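Local coordinates for protein ribosome-binding factor A (Thermus thermophilus, PDB 2DYJ) that assists late maturation of the 30S ribosomal subunit and efficient processing of 16S rRNA, binding free small subunits at a position overlapping the A- and P-site tRNAs, at residues A[10-15]-A[75-80]; A[14-19]-A[43-48]; A[25-30]-A[62-67]. All coordinates share one frame; numbering follows the deposited sequence.

Contact 1 of 3, residues A[10-15]-A[75-80]; sequences AQLKRA and RRVRMR
Ala15 lies under the flat end of Arg76, and Leu12, one turn earlier on the same helix, touches Val77. The contact belongs to the KH-type domain of RbfA. It joins the first helix, 5-21, to the loop that leads from helix 66-74 to strand 84-89. The Arg76 guanidinium lies flat over the helix backbone. The CA of Ala15 is centred beneath one face of the group, 3.5 Å from its plane. The Ala15 CB methyl sits under the same face, 3.5 Å from Arg76 NE and 3.7 Å from Arg76 CZ. Two bends in the side chain bring the group there. Arg76 CG stands between the backbone N and the carbonyl carbon (chi1 50°), and the chain bends again at chi3 (-68°). Beyond Ala15, NH1 forms salt bridges with Glu18 and Glu19 of the same helix. These two carboxylates should help fix the rotation of the guanidinium and balance its charge. Next to this polar part is a small apolar one. The CB of Val77 points at the helix, and CG2 is the branch that touches. The side chains of Leu12 and Val77 cross at about a right angle. Leu12 brings its CD2 methyl to 4.0 Å from Val77 CG2, and the CB of Ala15 stands more loosely beside the same methyl, 4.5 Å from Val77 CG2.

Contact 2 of 3, residues A[14-19]-A[43-48]; sequences RALAEE and SVLSVY
Leu16 overlaps Val47 with one methyl, and the two side chains reach toward each other tip to tip. Leu16 CD2 is 3.5 Å from Val47 CG2, which is tighter than ordinary van der Waals contact between carbons. The same CD2 lies 4.0 Å from Val47 CG1. It therefore sits against both branches of the valine, closer to one of them. Leu16 reaches out with CG anti to the backbone N (chi1 -156°), and its CB already points at the strand. Val47 places CG1 anti to its backbone N, and CG2 anti to its carbonyl carbon. Both methyls then face the leucine. Leu45 is two residues back on the strand, and its CB too points at the helix. Leu45 CD2 is 4.2 Å from Leu16 CD2, a looser touch than that of Val47. One leucine methyl thus bridges two strand residues. The backbones stay well apart, with 8.8 Å between Leu16 CA and Val47 CA. All three side chains are buried, and the contact between the segments is purely apolar. It is the packing of a helix on a sheet, at the core of the alpha/beta KH-type fold. Strand 44-50 is the middle strand, antiparallel to 32-38 and parallel to 84-89. Leu45 also meets Val36 and Leu38 on one neighbour and Leu85 on the other. Val47 likewise touches Val33 and Phe87. Leu16 rests in addition on Leu85 of strand 84-89 and on Leu73 of helix 66-74, so helix 5-21 packs against both the sheet and that second helix.

Contact 3 of 3, residues A[25-30]-A[62-67]; sequences DPRLFL and LSRAER
Leu62 meets Leu28 near the end of helix 55-64. The CB of Leu62 points away from the 25-30 loop, but its CG stands beside the backbone N (chi1 -69°), and the branch point comes back within range. Leu28 CD2 lies 3.8 Å from Leu62 CG and 3.9 Å from Leu62 CD2. A single methyl of Leu28 therefore rests against the branch point and the CD2 arm of Leu62, and the two side chains cross obliquely. Leu28 also packs on Ala61 and Leu23, and Leu62 on Leu31 and Phe87. Helix 55-64 is the first half of what is probably the helix-kink-helix of the RbfA form of the KH fold, with helix 66-74 as the second. Arg64, in the last turn before the kink, is fully extended and brings NH1 to 4.4 Å from Arg27 NH2. These like charges are close, but Arg27 is already paired. It grips the Asp25 carboxylate side-on, with NE on OD1 and NH2 on OD2, the latter a 2.8 Å salt bridge. Asp25 OD1 also accepts from the backbone N of Arg27, making an Asx turn. The carboxylate should ease the repulsion between the arginines. Ala65 marks the break between the two helices and is buried against Leu23. Glu66 then begins helix 66-74 and turns to strand 84-89, where OE2 forms a salt bridge with Arg84 and OE1 accepts from the backbone N of Leu85.

In the fold
Contacts 1 and 2 both start from helix 5-21, and their centres are 8 Å apart. They share Arg14 and Ala15 and also touch through Leu12 CD1 and Leu45 CD1, 3.8 Å apart. Contact 2 lies about 3 Å from the centre of the chain, between helix and sheet. Contacts 1 and 3 lie on opposite sides of that centre, 18 Å apart. Contacts 2 and 3 do not touch, and their centres are 12 Å apart. They use strand 44-50 and helix 55-64, which follow each other in the chain. Both segments of contact 3 fall between those of contact 1, while those of contacts 2 and 3 alternate. Together they tie helices, sheet and loops into one compact domain.

Contact 1 of 3, residues A[10-15]-A[75-80]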
loop_
_atom_site.group_PDB
_atom_site.type_symbol
_atom_site.label_atom_id
_atom_site.label_comp_id
_atom_site.label_asym_id
_atom_site.label_seq_id
_atom_site.Cartn_x
_atom_site.Cartn_y
_atom_site.Cartn_z
ATOM N N ALA A 10 6.278 -6.455 6.953
ATOM C CA ALA A 10 5.567 -7.656 6.531
ATOM C C ALA A 10 4.086 -7.578 6.943
ATOM O O ALA A 10 3.193 -7.935 6.166
ATOM C CB ALA A 10 6.222 -8.895 7.139
ATOM N N GLN A 11 3.812 -7.104 8.157
ATOM C CA GLN A 11 2.431 -6.986 8.604
ATOM C C GLN A 11 1.665 -5.966 7.751
ATOM O O GLN A 11 0.518 -6.200 7.368
ATOM C CB GLN A 11 2.358 -6.549 10.076
ATOM C CG GLN A 11 2.982 -7.513 11.076
ATOM C CD GLN A 11 2.770 -7.078 12.528
ATOM O OE1 GLN A 11 3.122 -7.800 13.466
ATOM N NE2 GLN A 11 2.190 -5.895 12.715
ATOM N N LEU A 12 2.292 -4.824 7.486
ATOM C CA LEU A 12 1.666 -3.776 6.685
ATOM C C LEU A 12 1.399 -4.245 5.256
ATOM O O LEU A 12 0.370 -3.910 4.669
ATOM C CB LEU A 12 2.552 -2.511 6.663
ATOM C CG LEU A 12 2.631 -1.706 7.969
ATOM C CD1 LEU A 12 3.752 -0.649 7.900
ATOM C CD2 LEU A 12 1.303 -1.032 8.216
ATOM N N LYS A 13 2.337 -5.001 4.690
ATOM C CA LYS A 13 2.200 -5.511 3.327
ATOM C C LYS A 13 1.016 -6.462 3.200
ATOM O O LYS A 13 0.195 -6.347 2.277
ATOM C CB LYS A 13 3.470 -6.242 2.904
ATOM C CG LYS A 13 3.381 -6.895 1.527
ATOM C CD LYS A 13 4.723 -7.487 1.133
ATOM C CE LYS A 13 4.575 -8.880 0.539
ATOM N NZ LYS A 13 3.837 -8.867 -0.747
ATOM N N ARG A 14 0.927 -7.417 4.121
ATOM C CA ARG A 14 -0.171 -8.364 4.059
ATOM C C ARG A 14 -1.483 -7.627 4.323
ATOM O O ARG A 14 -2.491 -7.891 3.673
ATOM C CB ARG A 14 0.040 -9.499 5.070
ATOM C CG ARG A 14 -1.089 -10.518 5.069
ATOM C CD ARG A 14 -0.771 -11.742 5.927
ATOM N NE ARG A 14 -1.037 -12.985 5.199
ATOM C CZ ARG A 14 -0.202 -13.536 4.321
ATOM N NH1 ARG A 14 0.968 -12.964 4.059
ATOM N NH2 ARG A 14 -0.539 -14.650 3.689
ATOM N N ALA A 15 -1.464 -6.664 5.241
ATOM C CA ALA A 15 -2.677 -5.908 5.561
ATOM C C ALA A 15 -3.174 -5.053 4.395
ATOM O O ALA A 15 -4.368 -5.028 4.076
ATOM C CB ALA A 15 -2.433 -5.018 6.795
ATOM N N ARG A 75 -7.237 0.361 11.620
ATOM C CA ARG A 75 -8.151 -0.551 12.306
ATOM C C ARG A 75 -7.547 -1.921 12.593
ATOM O O ARG A 75 -8.114 -2.695 13.361
ATOM C CB ARG A 75 -9.438 -0.714 11.486
ATOM C CG ARG A 75 -10.337 0.518 11.524
ATOM C CD ARG A 75 -11.682 0.262 10.862
ATOM N NE ARG A 75 -11.606 0.258 9.408
ATOM C CZ ARG A 75 -11.843 1.307 8.622
ATOM N NH1 ARG A 75 -12.186 2.486 9.135
ATOM N NH2 ARG A 75 -11.728 1.171 7.308
ATOM N N ARG A 76 -6.394 -2.221 12.002
ATOM C CA ARG A 76 -5.791 -3.526 12.218
ATOM C C ARG A 76 -4.324 -3.581 12.590
ATOM O O ARG A 76 -3.803 -4.662 12.885
ATOM C CB ARG A 76 -6.036 -4.429 11.008
ATOM C CG ARG A 76 -5.685 -3.839 9.663
ATOM C CD ARG A 76 -6.132 -4.777 8.543
ATOM N NE ARG A 76 -5.365 -6.025 8.500
ATOM C CZ ARG A 76 -5.523 -6.959 7.563
ATOM N NH1 ARG A 76 -6.422 -6.793 6.602
ATOM N NH2 ARG A 76 -4.762 -8.044 7.561
ATOM N N VAL A 77 -3.654 -2.433 12.575
ATOM C CA VAL A 77 -2.245 -2.381 12.938
ATOM C C VAL A 77 -2.110 -1.455 14.130
ATOM O O VAL A 77 -2.722 -0.386 14.173
ATOM C CB VAL A 77 -1.363 -1.851 11.781
ATOM C CG1 VAL A 77 0.107 -1.831 12.215
ATOM C CG2 VAL A 77 -1.535 -2.726 10.556
ATOM N N ARG A 78 -1.312 -1.867 15.106
ATOM C CA ARG A 78 -1.132 -1.060 16.301
ATOM C C ARG A 78 0.031 -0.090 16.141
ATOM O O ARG A 78 1.195 -0.480 16.216
ATOM C CB ARG A 78 -0.900 -1.970 17.511
ATOM C CG ARG A 78 -1.196 -1.302 18.845
ATOM C CD ARG A 78 -2.599 -0.692 18.840
ATOM N NE ARG A 78 -2.906 0.029 20.076
ATOM C CZ ARG A 78 -3.109 -0.556 21.252
ATOM N NH1 ARG A 78 -3.044 -1.879 21.357
ATOM N NH2 ARG A 78 -3.372 0.182 22.324
ATOM N N MET A 79 -0.303 1.172 15.896
ATOM C CA MET A 79 0.670 2.249 15.728
ATOM C C MET A 79 -0.066 3.516 16.150
ATOM O O MET A 79 -1.210 3.725 15.759
ATOM C CB MET A 79 1.098 2.400 14.257
ATOM C CG MET A 79 2.129 1.407 13.744
ATOM S SD MET A 79 2.679 1.820 12.052
ATOM C CE MET A 79 3.749 3.238 12.410
ATOM N N ARG A 80 0.579 4.355 16.952
ATOM C CA ARG A 80 -0.049 5.586 17.389
ATOM C C ARG A 80 -0.404 6.417 16.170
ATOM O O ARG A 80 -1.513 6.925 16.069
ATOM C CB ARG A 80 0.877 6.345 18.332
ATOM C CG ARG A 80 0.649 5.992 19.793
ATOM C CD ARG A 80 0.755 4.487 20.047
ATOM N NE ARG A 80 -0.027 4.070 21.211
ATOM C CZ ARG A 80 -1.354 3.990 21.227
ATOM N NH1 ARG A 80 -2.052 4.291 20.140
ATOM N NH2 ARG A 80 -1.986 3.610 22.331
#

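Contact 2 of 3, residues A[14-19]-A[43-48]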
loop_
_atom_site.group_PDB
_atom_site.type_symbol
_atom_site.label_atom_id
_atom_site.label_comp_id
_atom_site.label_asym_id
_atom_site.label_seq_id
_atom_site.Cartn_x
_atom_site.Cartn_y
_atom_site.Cartn_z
ATOM N N ARG A 14 0.927 -7.417 4.121
ATOM C CA ARG A 14 -0.171 -8.364 4.059
ATOM C C ARG A 14 -1.483 -7.627 4.323
ATOM O O ARG A 14 -2.491 -7.891 3.673
ATOM C CB ARG A 14 0.040 -9.499 5.070
ATOM C CG ARG A 14 -1.089 -10.518 5.069
ATOM C CD ARG A 14 -0.771 -11.742 5.927
ATOM N NE ARG A 14 -1.037 -12.985 5.199
ATOM C CZ ARG A 14 -0.202 -13.536 4.321
ATOM N NH1 ARG A 14 0.968 -12.964 4.059
ATOM N NH2 ARG A 14 -0.539 -14.650 3.689
ATOM N N ALA A 15 -1.464 -6.664 5.241
ATOM C CA ALA A 15 -2.677 -5.908 5.561
ATOM C C ALA A 15 -3.174 -5.053 4.395
ATOM O O ALA A 15 -4.368 -5.028 4.076
ATOM C CB ALA A 15 -2.433 -5.018 6.795
ATOM N N LEU A 16 -2.252 -4.349 3.759
ATOM C CA LEU A 16 -2.601 -3.476 2.647
ATOM C C LEU A 16 -3.020 -4.284 1.416
ATOM O O LEU A 16 -3.926 -3.894 0.684
ATOM C CB LEU A 16 -1.408 -2.561 2.335
ATOM C CG LEU A 16 -1.694 -1.232 1.633
ATOM C CD1 LEU A 16 -2.847 -0.511 2.308
ATOM C CD2 LEU A 16 -0.435 -0.376 1.663
ATOM N N ALA A 17 -2.366 -5.415 1.183
ATOM C CA ALA A 17 -2.733 -6.243 0.040
ATOM C C ALA A 17 -4.197 -6.651 0.199
ATOM O O ALA A 17 -4.944 -6.700 -0.775
ATOM C CB ALA A 17 -1.826 -7.486 -0.036
ATOM N N GLU A 18 -4.612 -6.940 1.430
ATOM C CA GLU A 18 -5.995 -7.328 1.678
ATOM C C GLU A 18 -6.968 -6.164 1.569
ATOM O O GLU A 18 -8.077 -6.319 1.049
ATOM C CB GLU A 18 -6.124 -7.976 3.059
ATOM C CG GLU A 18 -5.497 -9.361 3.118
ATOM C CD GLU A 18 -5.562 -9.991 4.499
ATOM O OE1 GLU A 18 -5.028 -11.108 4.666
ATOM O OE2 GLU A 18 -6.137 -9.371 5.412
ATOM N N GLU A 19 -6.567 -4.997 2.069
ATOM C CA GLU A 19 -7.428 -3.828 2.001
ATOM C C GLU A 19 -7.599 -3.339 0.565
ATOM O O GLU A 19 -8.652 -2.833 0.201
ATOM C CB GLU A 19 -6.887 -2.698 2.883
ATOM C CG GLU A 19 -6.910 -3.027 4.372
ATOM C CD GLU A 19 -8.251 -3.594 4.815
ATOM O OE1 GLU A 19 -9.298 -3.083 4.358
ATOM O OE2 GLU A 19 -8.253 -4.547 5.625
ATOM N N SER A 43 7.241 7.567 9.021
ATOM C CA SER A 43 6.286 8.556 8.510
ATOM C C SER A 43 5.592 8.188 7.216
ATOM O O SER A 43 4.439 8.547 7.011
ATOM C CB SER A 43 6.973 9.900 8.288
ATOM O OG SER A 43 7.386 10.430 9.529
ATOM N N VAL A 44 6.306 7.498 6.335
ATOM C CA VAL A 44 5.747 7.126 5.040
ATOM C C VAL A 44 6.062 5.687 4.669
ATOM O O VAL A 44 7.170 5.207 4.887
ATOM C CB VAL A 44 6.318 8.032 3.919
ATOM C CG1 VAL A 44 5.794 7.586 2.539
ATOM C CG2 VAL A 44 5.966 9.482 4.197
ATOM N N LEU A 45 5.078 5.020 4.080
ATOM C CA LEU A 45 5.248 3.645 3.620
ATOM C C LEU A 45 5.177 3.698 2.101
ATOM O O LEU A 45 4.188 4.179 1.522
ATOM C CB LEU A 45 4.119 2.741 4.154
ATOM C CG LEU A 45 4.245 1.258 3.787
ATOM C CD1 LEU A 45 5.337 0.639 4.649
ATOM C CD2 LEU A 45 2.938 0.525 4.003
ATOM N N SER A 46 6.252 3.255 1.453
ATOM C CA SER A 46 6.288 3.192 -0.010
ATOM C C SER A 46 5.735 1.816 -0.317
ATOM O O SER A 46 6.201 0.821 0.241
ATOM C CB SER A 46 7.723 3.311 -0.526
ATOM O OG SER A 46 8.225 4.607 -0.269
ATOM N N VAL A 47 4.751 1.767 -1.210
ATOM C CA VAL A 47 4.058 0.529 -1.568
ATOM C C VAL A 47 4.289 0.263 -3.042
ATOM O O VAL A 47 3.882 1.052 -3.882
ATOM C CB VAL A 47 2.542 0.693 -1.314
ATOM C CG1 VAL A 47 1.817 -0.629 -1.579
ATOM C CG2 VAL A 47 2.291 1.177 0.137
ATOM N N TYR A 48 4.963 -0.840 -3.347
ATOM C CA TYR A 48 5.302 -1.187 -4.732
ATOM C C TYR A 48 4.299 -2.196 -5.281
ATOM O O TYR A 48 4.139 -3.286 -4.744
ATOM C CB TYR A 48 6.725 -1.739 -4.756
ATOM C CG TYR A 48 7.735 -0.764 -4.182
ATOM C CD1 TYR A 48 8.307 0.239 -4.968
ATOM C CD2 TYR A 48 8.053 -0.790 -2.825
ATOM C CE1 TYR A 48 9.164 1.196 -4.403
ATOM C CE2 TYR A 48 8.906 0.156 -2.258
ATOM C CZ TYR A 48 9.455 1.142 -3.046
ATOM O OH TYR A 48 10.290 2.065 -2.461
#

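Contact 3 of 3, residues A[25-30]-A[62-67]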
loop_
_atom_site.group_PDB
_atom_site.type_symbol
_atom_site.label_atom_id
_atom_site.label_comp_id
_atom_site.label_asym_id
_atom_site.label_seq_id
_atom_site.Cartn_x
_atom_site.Cartn_y
_atom_site.Cartn_z
ATOM N N ASP A 25 -12.542 -0.402 -7.096
ATOM C CA ASP A 25 -12.071 0.277 -8.302
ATOM C C ASP A 25 -11.590 -0.709 -9.384
ATOM O O ASP A 25 -10.673 -1.515 -9.164
ATOM C CB ASP A 25 -10.957 1.269 -7.939
ATOM C CG ASP A 25 -10.803 2.369 -8.972
ATOM O OD1 ASP A 25 -10.734 2.030 -10.160
ATOM O OD2 ASP A 25 -10.751 3.567 -8.609
ATOM N N PRO A 26 -12.212 -0.664 -10.572
ATOM C CA PRO A 26 -11.805 -1.568 -11.653
ATOM C C PRO A 26 -10.344 -1.401 -12.102
ATOM O O PRO A 26 -9.752 -2.331 -12.667
ATOM C CB PRO A 26 -12.817 -1.271 -12.766
ATOM C CG PRO A 26 -13.372 0.081 -12.422
ATOM C CD PRO A 26 -13.441 0.068 -10.929
ATOM N N ARG A 27 -9.768 -0.232 -11.844
ATOM C CA ARG A 27 -8.375 0.027 -12.199
ATOM C C ARG A 27 -7.442 -0.845 -11.356
ATOM O O ARG A 27 -6.270 -1.024 -11.687
ATOM C CB ARG A 27 -8.044 1.503 -11.978
ATOM C CG ARG A 27 -8.741 2.429 -12.978
ATOM C CD ARG A 27 -8.495 3.903 -12.669
ATOM N NE ARG A 27 -9.150 4.317 -11.426
ATOM C CZ ARG A 27 -9.024 5.532 -10.893
ATOM N NH1 ARG A 27 -8.264 6.452 -11.489
ATOM N NH2 ARG A 27 -9.660 5.838 -9.775
ATOM N N LEU A 28 -7.977 -1.411 -10.278
ATOM C CA LEU A 28 -7.189 -2.258 -9.377
ATOM C C LEU A 28 -7.413 -3.749 -9.591
ATOM O O LEU A 28 -6.915 -4.566 -8.810
ATOM C CB LEU A 28 -7.538 -1.927 -7.918
ATOM C CG LEU A 28 -7.414 -0.463 -7.504
ATOM C CD1 LEU A 28 -7.837 -0.315 -6.045
ATOM C CD2 LEU A 28 -5.985 0.017 -7.697
ATOM N N PHE A 29 -8.166 -4.121 -10.618
ATOM C CA PHE A 29 -8.429 -5.547 -10.848
ATOM C C PHE A 29 -7.115 -6.296 -11.124
ATOM O O PHE A 29 -6.312 -5.872 -11.953
ATOM C CB PHE A 29 -9.416 -5.725 -12.014
ATOM C CG PHE A 29 -9.739 -7.167 -12.325
ATOM C CD1 PHE A 29 -10.072 -8.058 -11.304
ATOM C CD2 PHE A 29 -9.688 -7.640 -13.632
ATOM C CE1 PHE A 29 -10.350 -9.403 -11.581
ATOM C CE2 PHE A 29 -9.965 -8.986 -13.922
ATOM C CZ PHE A 29 -10.294 -9.865 -12.897
ATOM N N LEU A 30 -6.902 -7.387 -10.392
ATOM C CA LEU A 30 -5.711 -8.228 -10.504
ATOM C C LEU A 30 -4.409 -7.586 -10.044
ATOM O O LEU A 30 -3.328 -8.152 -10.242
ATOM C CB LEU A 30 -5.534 -8.730 -11.936
ATOM C CG LEU A 30 -6.704 -9.561 -12.460
ATOM C CD1 LEU A 30 -6.321 -10.167 -13.815
ATOM C CD2 LEU A 30 -7.044 -10.655 -11.448
ATOM N N LEU A 62 -5.060 4.047 -6.366
ATOM C CA LEU A 62 -4.570 3.821 -5.005
ATOM C C LEU A 62 -4.363 5.155 -4.315
ATOM O O LEU A 62 -4.784 5.357 -3.170
ATOM C CB LEU A 62 -3.252 3.046 -5.047
ATOM C CG LEU A 62 -3.381 1.595 -5.507
ATOM C CD1 LEU A 62 -1.986 1.044 -5.898
ATOM C CD2 LEU A 62 -4.028 0.778 -4.369
ATOM N N SER A 63 -3.715 6.082 -5.015
ATOM C CA SER A 63 -3.462 7.409 -4.449
ATOM C C SER A 63 -4.785 8.064 -4.025
ATOM O O SER A 63 -4.878 8.706 -2.978
ATOM C CB SER A 63 -2.766 8.294 -5.489
ATOM O OG SER A 63 -1.430 7.869 -5.676
ATOM N N ARG A 64 -5.812 7.902 -4.847
ATOM C CA ARG A 64 -7.103 8.504 -4.519
ATOM C C ARG A 64 -7.702 7.838 -3.293
ATOM O O ARG A 64 -8.408 8.484 -2.506
ATOM C CB ARG A 64 -8.069 8.381 -5.692
ATOM C CG ARG A 64 -9.435 8.993 -5.400
ATOM C CD ARG A 64 -10.362 8.864 -6.577
ATOM N NE ARG A 64 -11.708 9.327 -6.252
ATOM C CZ ARG A 64 -12.729 9.302 -7.104
ATOM N NH1 ARG A 64 -12.556 8.838 -8.338
ATOM N NH2 ARG A 64 -13.925 9.732 -6.718
ATOM N N ALA A 65 -7.402 6.548 -3.122
ATOM C CA ALA A 65 -7.914 5.771 -2.002
ATOM C C ALA A 65 -7.013 5.841 -0.780
ATOM O O ALA A 65 -7.275 5.161 0.205
ATOM C CB ALA A 65 -8.068 4.292 -2.419
ATOM N N GLU A 66 -5.971 6.671 -0.822
ATOM C CA GLU A 66 -5.003 6.707 0.280
ATOM C C GLU A 66 -5.596 6.944 1.654
ATOM O O GLU A 66 -5.230 6.269 2.605
ATOM C CB GLU A 66 -3.883 7.737 0.006
ATOM C CG GLU A 66 -2.632 7.576 0.902
ATOM C CD GLU A 66 -2.640 8.429 2.176
ATOM O OE1 GLU A 66 -1.702 8.278 2.989
ATOM O OE2 GLU A 66 -3.561 9.246 2.378
ATOM N N ARG A 67 -6.515 7.887 1.776
ATOM C CA ARG A 67 -7.075 8.137 3.096
ATOM C C ARG A 67 -7.901 6.981 3.630
ATOM O O ARG A 67 -7.779 6.646 4.810
ATOM C CB ARG A 67 -7.862 9.447 3.103
ATOM C CG ARG A 67 -6.934 10.642 2.948
ATOM C CD ARG A 67 -7.607 11.920 3.392
ATOM N NE ARG A 67 -6.626 12.986 3.543
ATOM C CZ ARG A 67 -6.922 14.213 3.948
ATOM N NH1 ARG A 67 -8.179 14.526 4.244
ATOM N NH2 ARG A 67 -5.960 15.125 4.048
#